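Local structure of aldo-keto reductase family 1, member B4 (Aldose reductase) (Schistosoma japonicum, 4HBK) at residues Phe116-His121 and Asp167-Glu172; Ile143-Pro148 and Leu192-Lys197. The protein probably reduces aldehydes, including the open-chain form of aldose sugars, to alcohols with NADPH. All coordinates share one frame; numbering follows the deposited sequence.

Interaction 1: residues Phe116-His121 and Asp167-Glu172; sequences FFRPEH and DNVPHE
R118 reaches along its extended side chain from CG to NE and takes the carboxylate of D167 side-on, one nitrogen to each oxygen. NE of R118 donates to OD2 of D167 at 2.9 Å. The second bond runs from NH2 of R118 to OD1 of D167 at 3.0 Å. Both are nearly straight and both use the syn lone pairs. The guanidinium and carboxylate planes lie only 18° apart, so the two groups meet edge to edge, nearly coplanar, and two bonds fix the rotation of the carboxylate. D167 suits this place because its short side chain, with CG anti to the backbone N (chi1 -165°), is aimed at the arginine, while OD1 of D167 also accepts a hydrogen bond from the backbone N of N168 at 2.7 Å, from above the carboxylate plane. That further bond ties the acid to its own loop and probably helps to steady the oxygen that NH2 grips.

The close packing lies beneath this ion pair, at V169. This branched residue spreads its two methyls over different neighbours: CG2 of V169 presses on CG of R118 at 3.4 Å, and CG1 of V169 sits 3.6 Å from O of F117. Here the arginine works as a hydrocarbon near its backbone and as a cation at its far end. CD of P119 makes a looser contact, 4.3 Å from CG1 of V169. The solvent side belongs to the outer end of the partly exposed R118, where O of N168, an exposed residue, lies over one guanidinium face.

The contact joins the lead-in to helix 119-133 with the lead-in to helix 171-183, where P170 is the N-cap residue. OG1 of T174 in the latter helix hydrogen-bonds to O of F117, E177 touches P119, and P148 of the loop after strand 138-143 packs on both F117 and V169.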
ATOM      1  N   PHE A 116      -9.079  -8.863  12.653  1.00 10.75           N
ATOM      2  CA  PHE A 116      -9.083 -10.242  12.173  1.00 12.66           C
ATOM      3  C   PHE A 116      -7.696 -10.895  12.238  1.00 13.75           C
ATOM      4  O   PHE A 116      -7.443 -11.864  11.526  1.00 12.96           O
ATOM      5  CB  PHE A 116      -9.604 -10.307  10.731  1.00 11.94           C
ATOM      6  CG  PHE A 116     -10.957  -9.668  10.541  1.00 13.38           C
ATOM      7  CD1 PHE A 116     -12.119 -10.367  10.824  1.00 19.07           C
ATOM      8  CD2 PHE A 116     -11.064  -8.371  10.070  1.00 14.18           C
ATOM      9  CE1 PHE A 116     -13.373  -9.771  10.655  1.00 17.95           C
ATOM     10  CE2 PHE A 116     -12.306  -7.768   9.890  1.00 18.42           C
ATOM     11  CZ  PHE A 116     -13.461  -8.468  10.185  1.00 22.76           C
ATOM     12  N   PHE A 117      -6.814 -10.371  13.090  1.00 10.74           N
ATOM     13  CA  PHE A 117      -5.443 -10.877  13.204  1.00 10.66           C
ATOM     14  C   PHE A 117      -5.327 -12.209  13.960  1.00 16.43           C
ATOM     15  O   PHE A 117      -4.363 -12.956  13.767  1.00  9.93           O
ATOM     16  CB  PHE A 117      -4.520  -9.841  13.852  1.00 11.57           C
ATOM     17  CG  PHE A 117      -4.199  -8.652  12.964  1.00 11.38           C
ATOM     18  CD1 PHE A 117      -4.636  -8.602  11.647  1.00 10.51           C
ATOM     19  CD2 PHE A 117      -3.451  -7.585  13.458  1.00 10.18           C
ATOM     20  CE1 PHE A 117      -4.346  -7.500  10.835  1.00  9.25           C
ATOM     21  CE2 PHE A 117      -3.161  -6.490  12.658  1.00 12.58           C
ATOM     22  CZ  PHE A 117      -3.609  -6.449  11.341  1.00  9.87           C
ATOM     23  N   ARG A 118      -6.290 -12.517  14.823  1.00 13.71           N
ATOM     24  CA  ARG A 118      -6.257 -13.823  15.476  1.00 16.73           C
ATOM     25  C   ARG A 118      -6.359 -14.916  14.420  1.00 15.56           C
ATOM     26  O   ARG A 118      -7.139 -14.803  13.477  1.00 13.96           O
ATOM     27  CB  ARG A 118      -7.325 -13.959  16.561  1.00 17.16           C
ATOM     28  CG  ARG A 118      -6.966 -13.167  17.798  1.00 19.88           C
ATOM     29  CD  ARG A 118      -7.668 -13.671  19.038  1.00 23.15           C
ATOM     30  NE  ARG A 118      -7.243 -12.930  20.222  1.00 20.38           N
ATOM     31  CZ  ARG A 118      -6.724 -13.494  21.307  1.00 24.55           C
ATOM     32  NH1 ARG A 118      -6.575 -14.820  21.362  1.00 17.86           N
ATOM     33  NH2 ARG A 118      -6.364 -12.733  22.337  1.00 17.87           N
ATOM     34  N   PRO A 119      -5.550 -15.971  14.573  1.00 15.18           N
ATOM     35  CA  PRO A 119      -5.394 -16.995  13.538  1.00 16.97           C
ATOM     36  C   PRO A 119      -6.725 -17.530  13.030  1.00 14.45           C
ATOM     37  O   PRO A 119      -6.871 -17.730  11.830  1.00 15.66           O
ATOM     38  CB  PRO A 119      -4.600 -18.096  14.256  1.00 19.82           C
ATOM     39  CG  PRO A 119      -3.818 -17.361  15.305  1.00 17.82           C
ATOM     40  CD  PRO A 119      -4.730 -16.254  15.764  1.00 14.86           C
ATOM     41  N   GLU A 120      -7.681 -17.747  13.927  1.00 15.52           N
ATOM     42  CA  GLU A 120      -8.933 -18.391  13.553  1.00 16.26           C
ATOM     43  C   GLU A 120      -9.830 -17.516  12.663  1.00 19.14           C
ATOM     44  O   GLU A 120     -10.826 -17.998  12.127  1.00 19.52           O
ATOM     45  CB  GLU A 120      -9.698 -18.866  14.803  1.00 14.92           C
ATOM     46  CG  GLU A 120     -10.250 -17.754  15.687  1.00 16.58           C
ATOM     47  CD  GLU A 120      -9.329 -17.392  16.849  1.00 24.75           C
ATOM     48  OE1 GLU A 120      -8.078 -17.521  16.715  1.00 21.97           O
ATOM     49  OE2 GLU A 120      -9.867 -16.975  17.897  1.00 23.89           O
ATOM     50  N   HIS A 121      -9.471 -16.244  12.497  1.00 15.84           N
ATOM     51  CA  HIS A 121     -10.281 -15.311  11.716  1.00 16.50           C
ATOM     52  C   HIS A 121      -9.672 -14.909  10.365  1.00 14.16           C
ATOM     53  O   HIS A 121     -10.370 -14.391   9.495  1.00 14.08           O
ATOM     54  CB  HIS A 121     -10.560 -14.043  12.529  1.00 14.03           C
ATOM     55  CG  HIS A 121     -11.367 -14.283  13.763  1.00 18.27           C
ATOM     56  ND1 HIS A 121     -10.993 -13.809  15.006  1.00 22.54           N
ATOM     57  CD2 HIS A 121     -12.529 -14.956  13.954  1.00 17.87           C
ATOM     58  CE1 HIS A 121     -11.883 -14.183  15.907  1.00 17.72           C
ATOM     59  NE2 HIS A 121     -12.826 -14.874  15.295  1.00 25.44           N
ATOM     60  N   ASP A 167      -5.946  -5.707  21.194  1.00 17.38           N
ATOM     61  CA  ASP A 167      -5.845  -7.149  21.356  1.00 16.24           C
ATOM     62  C   ASP A 167      -4.369  -7.539  21.339  1.00 16.79           C
ATOM     63  O   ASP A 167      -3.516  -6.737  20.953  1.00 18.65           O
ATOM     64  CB  ASP A 167      -6.648  -7.885  20.268  1.00 14.24           C
ATOM     65  CG  ASP A 167      -6.883  -9.357  20.609  1.00 19.33           C
ATOM     66  OD1 ASP A 167      -6.577  -9.756  21.754  1.00 14.73           O
ATOM     67  OD2 ASP A 167      -7.378 -10.115  19.740  1.00 15.86           O
ATOM     68  N   ASN A 168      -4.058  -8.753  21.781  1.00 16.39           N
ATOM     69  CA  ASN A 168      -2.677  -9.235  21.763  1.00 16.75           C
ATOM     70  C   ASN A 168      -2.533 -10.505  20.921  1.00 17.57           C
ATOM     71  O   ASN A 168      -3.035 -11.563  21.296  1.00 16.12           O
ATOM     72  CB  ASN A 168      -2.169  -9.490  23.185  1.00 25.35           C
ATOM     73  CG  ASN A 168      -2.248  -8.255  24.062  1.00 34.60           C
ATOM     74  OD1 ASN A 168      -2.416  -7.134  23.571  1.00 42.80           O
ATOM     75  ND2 ASN A 168      -2.119  -8.452  25.372  1.00 45.72           N
ATOM     76  N   VAL A 169      -1.851 -10.394  19.784  1.00 16.07           N
ATOM     77  CA  VAL A 169      -1.679 -11.527  18.880  1.00 14.89           C
ATOM     78  C   VAL A 169      -0.293 -11.490  18.271  1.00 16.71           C
ATOM     79  O   VAL A 169       0.032 -10.557  17.539  1.00 13.35           O
ATOM     80  CB  VAL A 169      -2.685 -11.494  17.717  1.00 15.91           C
ATOM     81  CG1 VAL A 169      -2.546 -12.756  16.884  1.00 12.99           C
ATOM     82  CG2 VAL A 169      -4.119 -11.330  18.238  1.00 15.77           C
ATOM     83  N   PRO A 170       0.534 -12.507  18.557  1.00 14.94           N
ATOM     84  CA  PRO A 170       1.891 -12.436  18.012  1.00 17.90           C
ATOM     85  C   PRO A 170       1.889 -12.325  16.489  1.00 13.02           C
ATOM     86  O   PRO A 170       1.101 -12.976  15.792  1.00 12.77           O
ATOM     87  CB  PRO A 170       2.520 -13.753  18.475  1.00 18.66           C
ATOM     88  CG  PRO A 170       1.744 -14.111  19.724  1.00 18.25           C
ATOM     89  CD  PRO A 170       0.337 -13.711  19.384  1.00 17.24           C
ATOM     90  N   HIS A 171       2.777 -11.488  15.979  1.00 10.83           N
ATOM     91  CA  HIS A 171       2.895 -11.312  14.541  1.00 12.75           C
ATOM     92  C   HIS A 171       3.107 -12.626  13.808  1.00 13.21           C
ATOM     93  O   HIS A 171       2.498 -12.854  12.764  1.00 10.08           O
ATOM     94  CB  HIS A 171       3.994 -10.308  14.230  1.00  9.85           C
ATOM     95  CG  HIS A 171       3.683  -8.931  14.717  1.00 14.36           C
ATOM     96  ND1 HIS A 171       4.651  -8.009  15.041  1.00 11.47           N
ATOM     97  CD2 HIS A 171       2.490  -8.321  14.940  1.00 11.24           C
ATOM     98  CE1 HIS A 171       4.075  -6.888  15.437  1.00 12.66           C
ATOM     99  NE2 HIS A 171       2.764  -7.050  15.380  1.00 12.05           N
ATOM    100  N   GLU A 172       3.946 -13.501  14.361  1.00 11.01           N
ATOM    101  CA  GLU A 172       4.280 -14.752  13.679  1.00 14.57           C
ATOM    102  C   GLU A 172       3.096 -15.707  13.594  1.00 14.10           C
ATOM    103  O   GLU A 172       3.022 -16.526  12.672  1.00 13.94           O
ATOM    104  CB  GLU A 172       5.504 -15.441  14.307  1.00 16.07           C
ATOM    105  CG  GLU A 172       5.395 -15.757  15.801  1.00 17.53           C
ATOM    106  CD  GLU A 172       5.814 -14.590  16.704  1.00 20.42           C
ATOM    107  OE1 GLU A 172       5.800 -13.427  16.247  1.00 16.57           O
ATOM    108  OE2 GLU A 172       6.165 -14.841  17.882  1.00 26.48           O
TER

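Interaction 2: residues Ile143-Pro148 and Leu192-Lys197; sequences IHWPVP and LSNFNK
N194 lays its amide over one face of the W145 indole, ND2 3.3 Å above the ring plane, with the two planes 17° apart. The F195 ring is sandwiched: CB of P146 lies over one face in a CH-pi contact, 3.9 Å from the ring centroid, and CD2 of L192 covers the opposite face, while CG2 of I143 comes to the edge at 3.9 Å from CE1 of F195. These groups gather where two neighbouring parallel strands of the (beta/alpha)8 barrel, 138-143 and 187-193, run out into loops at the C-terminal end, the end that carries the active site in this fold.

I143 and L192 pair as a parallel bridge on the same face of the sheet, apolar residues suited to packing against W175 of helix 171-183. The bridge is flanked by a weak bond from S193 N to I143 O (2.8 Å); beyond it no further bridge forms. Proline suits position 146 because its ring offers a rigid apolar surface to the phenyl of F195.

H144, predicted to bind substrate, lies near Y82 and K111 of the predicted catalytic site. N194 probably helps to position it: Y241 OH bonds to the asparagine's OD1, while ND2 of N194 donates to O of H144 at 3.1 Å, 167° at the carbonyl oxygen.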
ATOM      1  N   ILE A 143      -0.614  -7.584   5.893  1.00  7.77           N
ATOM      2  CA  ILE A 143      -1.091  -7.257   7.228  1.00  8.43           C
ATOM      3  C   ILE A 143      -1.126  -5.731   7.365  1.00  8.54           C
ATOM      4  O   ILE A 143      -0.095  -5.059   7.227  1.00  7.07           O
ATOM      5  CB  ILE A 143      -0.209  -7.880   8.310  1.00  9.15           C
ATOM      6  CG1 ILE A 143      -0.131  -9.397   8.103  1.00  8.91           C
ATOM      7  CG2 ILE A 143      -0.761  -7.547   9.697  1.00  7.91           C
ATOM      8  CD1 ILE A 143       0.599 -10.128   9.208  1.00  8.10           C
ATOM      9  N   HIS A 144      -2.310  -5.175   7.619  1.00  8.35           N
ATOM     10  CA  HIS A 144      -2.495  -3.718   7.507  1.00  8.77           C
ATOM     11  C   HIS A 144      -1.672  -2.920   8.526  1.00  9.65           C
ATOM     12  O   HIS A 144      -1.128  -1.868   8.190  1.00 12.88           O
ATOM     13  CB  HIS A 144      -3.972  -3.354   7.623  1.00  8.11           C
ATOM     14  CG  HIS A 144      -4.350  -2.106   6.892  1.00 10.26           C
ATOM     15  ND1 HIS A 144      -5.501  -2.012   6.133  1.00  9.54           N
ATOM     16  CD2 HIS A 144      -3.748  -0.896   6.817  1.00 10.44           C
ATOM     17  CE1 HIS A 144      -5.587  -0.797   5.622  1.00  8.98           C
ATOM     18  NE2 HIS A 144      -4.541  -0.099   6.023  1.00 10.31           N
ATOM     19  N   TRP A 145      -1.604  -3.431   9.757  1.00  9.56           N
ATOM     20  CA  TRP A 145      -0.879  -2.820  10.878  1.00  8.69           C
ATOM     21  C   TRP A 145      -0.316  -3.950  11.733  1.00  9.26           C
ATOM     22  O   TRP A 145      -0.815  -5.073  11.667  1.00  8.00           O
ATOM     23  CB  TRP A 145      -1.821  -1.958  11.747  1.00  9.18           C
ATOM     24  CG  TRP A 145      -2.257  -0.672  11.097  1.00  9.30           C
ATOM     25  CD1 TRP A 145      -3.383  -0.467  10.357  1.00 10.79           C
ATOM     26  CD2 TRP A 145      -1.567   0.586  11.131  1.00 10.04           C
ATOM     27  NE1 TRP A 145      -3.438   0.843   9.922  1.00 10.78           N
ATOM     28  CE2 TRP A 145      -2.335   1.509  10.387  1.00 12.15           C
ATOM     29  CE3 TRP A 145      -0.379   1.021  11.721  1.00  8.74           C
ATOM     30  CZ2 TRP A 145      -1.942   2.838  10.201  1.00 10.50           C
ATOM     31  CZ3 TRP A 145       0.011   2.342  11.536  1.00 11.06           C
ATOM     32  CH2 TRP A 145      -0.765   3.233  10.776  1.00 11.51           C
ATOM     33  N   PRO A 146       0.725  -3.661  12.532  1.00  8.69           N
ATOM     34  CA  PRO A 146       1.255  -4.562  13.571  1.00 11.37           C
ATOM     35  C   PRO A 146       0.474  -4.511  14.899  1.00 12.31           C
ATOM     36  O   PRO A 146       0.891  -5.135  15.889  1.00 10.01           O
ATOM     37  CB  PRO A 146       2.680  -4.047  13.811  1.00  9.21           C
ATOM     38  CG  PRO A 146       2.792  -2.726  13.068  1.00 10.16           C
ATOM     39  CD  PRO A 146       1.480  -2.401  12.437  1.00 10.16           C
ATOM     40  N   VAL A 147      -0.644  -3.792  14.917  1.00  8.86           N
ATOM     41  CA  VAL A 147      -1.417  -3.598  16.155  1.00 10.60           C
ATOM     42  C   VAL A 147      -2.805  -4.245  16.095  1.00 10.90           C
ATOM     43  O   VAL A 147      -3.728  -3.699  15.505  1.00  8.23           O
ATOM     44  CB  VAL A 147      -1.593  -2.102  16.478  1.00 11.99           C
ATOM     45  CG1 VAL A 147      -2.495  -1.918  17.714  1.00 13.46           C
ATOM     46  CG2 VAL A 147      -0.233  -1.433  16.688  1.00 11.33           C
ATOM     47  N   PRO A 148      -2.960  -5.416  16.720  1.00 10.29           N
ATOM     48  CA  PRO A 148      -4.272  -6.061  16.652  1.00 12.66           C
ATOM     49  C   PRO A 148      -5.321  -5.328  17.492  1.00 14.33           C
ATOM     50  O   PRO A 148      -4.987  -4.704  18.497  1.00 15.21           O
ATOM     51  CB  PRO A 148      -4.008  -7.479  17.193  1.00 12.14           C
ATOM     52  CG  PRO A 148      -2.733  -7.375  17.943  1.00 17.16           C
ATOM     53  CD  PRO A 148      -1.929  -6.286  17.304  1.00 11.50           C
ATOM     54  N   LEU A 192       3.611  -6.949   4.391  1.00  8.64           N
ATOM     55  CA  LEU A 192       3.393  -6.187   5.616  1.00  7.68           C
ATOM     56  C   LEU A 192       3.082  -4.729   5.315  1.00  8.32           C
ATOM     57  O   LEU A 192       3.527  -4.184   4.313  1.00  8.49           O
ATOM     58  CB  LEU A 192       4.643  -6.275   6.503  1.00  9.57           C
ATOM     59  CG  LEU A 192       5.112  -7.698   6.836  1.00  8.74           C
ATOM     60  CD1 LEU A 192       6.516  -7.700   7.435  1.00  8.45           C
ATOM     61  CD2 LEU A 192       4.134  -8.402   7.763  1.00  7.08           C
ATOM     62  N   SER A 193       2.309  -4.102   6.192  1.00 10.80           N
ATOM     63  CA  SER A 193       2.048  -2.675   6.099  1.00  9.76           C
ATOM     64  C   SER A 193       2.308  -2.009   7.444  1.00  7.72           C
ATOM     65  O   SER A 193       1.868  -2.505   8.472  1.00  8.78           O
ATOM     66  CB  SER A 193       0.610  -2.414   5.640  1.00  8.91           C
ATOM     67  OG  SER A 193       0.362  -1.021   5.533  1.00 14.53           O
ATOM     68  N   ASN A 194       3.031  -0.890   7.437  1.00  5.87           N
ATOM     69  CA  ASN A 194       3.313  -0.157   8.671  1.00  7.69           C
ATOM     70  C   ASN A 194       4.061  -0.966   9.731  1.00 10.49           C
ATOM     71  O   ASN A 194       3.847  -0.757  10.929  1.00 10.23           O
ATOM     72  CB  ASN A 194       2.014   0.386   9.285  1.00  7.70           C
ATOM     73  CG  ASN A 194       1.281   1.335   8.351  1.00 11.47           C
ATOM     74  OD1 ASN A 194       1.824   2.362   7.927  1.00  9.89           O
ATOM     75  ND2 ASN A 194       0.044   0.984   8.009  1.00 11.46           N
ATOM     76  N   PHE A 195       4.915  -1.895   9.303  1.00  5.61           N
ATOM     77  CA  PHE A 195       5.765  -2.619  10.240  1.00  8.90           C
ATOM     78  C   PHE A 195       7.102  -1.913  10.301  1.00  9.18           C
ATOM     79  O   PHE A 195       7.533  -1.351   9.307  1.00 10.33           O
ATOM     80  CB  PHE A 195       5.973  -4.071   9.794  1.00  8.40           C
ATOM     81  CG  PHE A 195       4.877  -5.004  10.218  1.00  7.40           C
ATOM     82  CD1 PHE A 195       3.561  -4.744   9.881  1.00  6.70           C
ATOM     83  CD2 PHE A 195       5.166  -6.147  10.937  1.00 10.50           C
ATOM     84  CE1 PHE A 195       2.556  -5.595  10.260  1.00  8.68           C
ATOM     85  CE2 PHE A 195       4.153  -7.010  11.331  1.00 10.44           C
ATOM     86  CZ  PHE A 195       2.848  -6.731  10.992  1.00  9.40           C
ATOM     87  N   ASN A 196       7.763  -1.932  11.455  1.00 11.08           N
ATOM     88  CA  ASN A 196       9.100  -1.335  11.547  1.00 12.40           C
ATOM     89  C   ASN A 196      10.186  -2.396  11.359  1.00 11.81           C
ATOM     90  O   ASN A 196       9.871  -3.578  11.189  1.00 10.48           O
ATOM     91  CB  ASN A 196       9.283  -0.534  12.850  1.00 12.74           C
ATOM     92  CG  ASN A 196       9.253  -1.408  14.105  1.00 13.21           C
ATOM     93  OD1 ASN A 196       9.572  -2.603  14.076  1.00 12.79           O
ATOM     94  ND2 ASN A 196       8.890  -0.798  15.216  1.00 10.90           N
ATOM     95  N   LYS A 197      11.451  -1.980  11.386  1.00 12.67           N
ATOM     96  CA  LYS A 197      12.561  -2.894  11.103  1.00 14.02           C
ATOM     97  C   LYS A 197      12.541  -4.106  12.027  1.00 12.94           C
ATOM     98  O   LYS A 197      12.586  -5.251  11.567  1.00 16.38           O
ATOM     99  CB  LYS A 197      13.908  -2.174  11.216  1.00 17.08           C
ATOM    100  CG  LYS A 197      15.115  -3.111  11.110  1.00 14.64           C
ATOM    101  CD  LYS A 197      16.430  -2.330  11.158  1.00 21.24           C
ATOM    102  CE  LYS A 197      17.642  -3.269  11.235  1.00 20.79           C
ATOM    103  NZ  LYS A 197      18.927  -2.519  11.373  1.00 18.85           N
TER

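Interaction 1 is a surface contact between two lead-ins to helices, whereas interaction 2 is wholly buried at the ends of two barrel strands. The chemistry follows: a paired arginine and aspartate serve the outer contact, while aromatic rings, one proline, aliphatic side chains and an amide fill the inner one, which adjoins the predicted active site. The two meet largely through segment 143-148. H171 NE2 lies 2.7 Å from P146 O and D167 N 3.0 Å from P148 O, both probable hydrogen bonds, and F117 CZ packs 3.5 Å from I143 CG2. Helix 171-183, begun in interaction 1, leads along the chain to strand 187-193 of interaction 2.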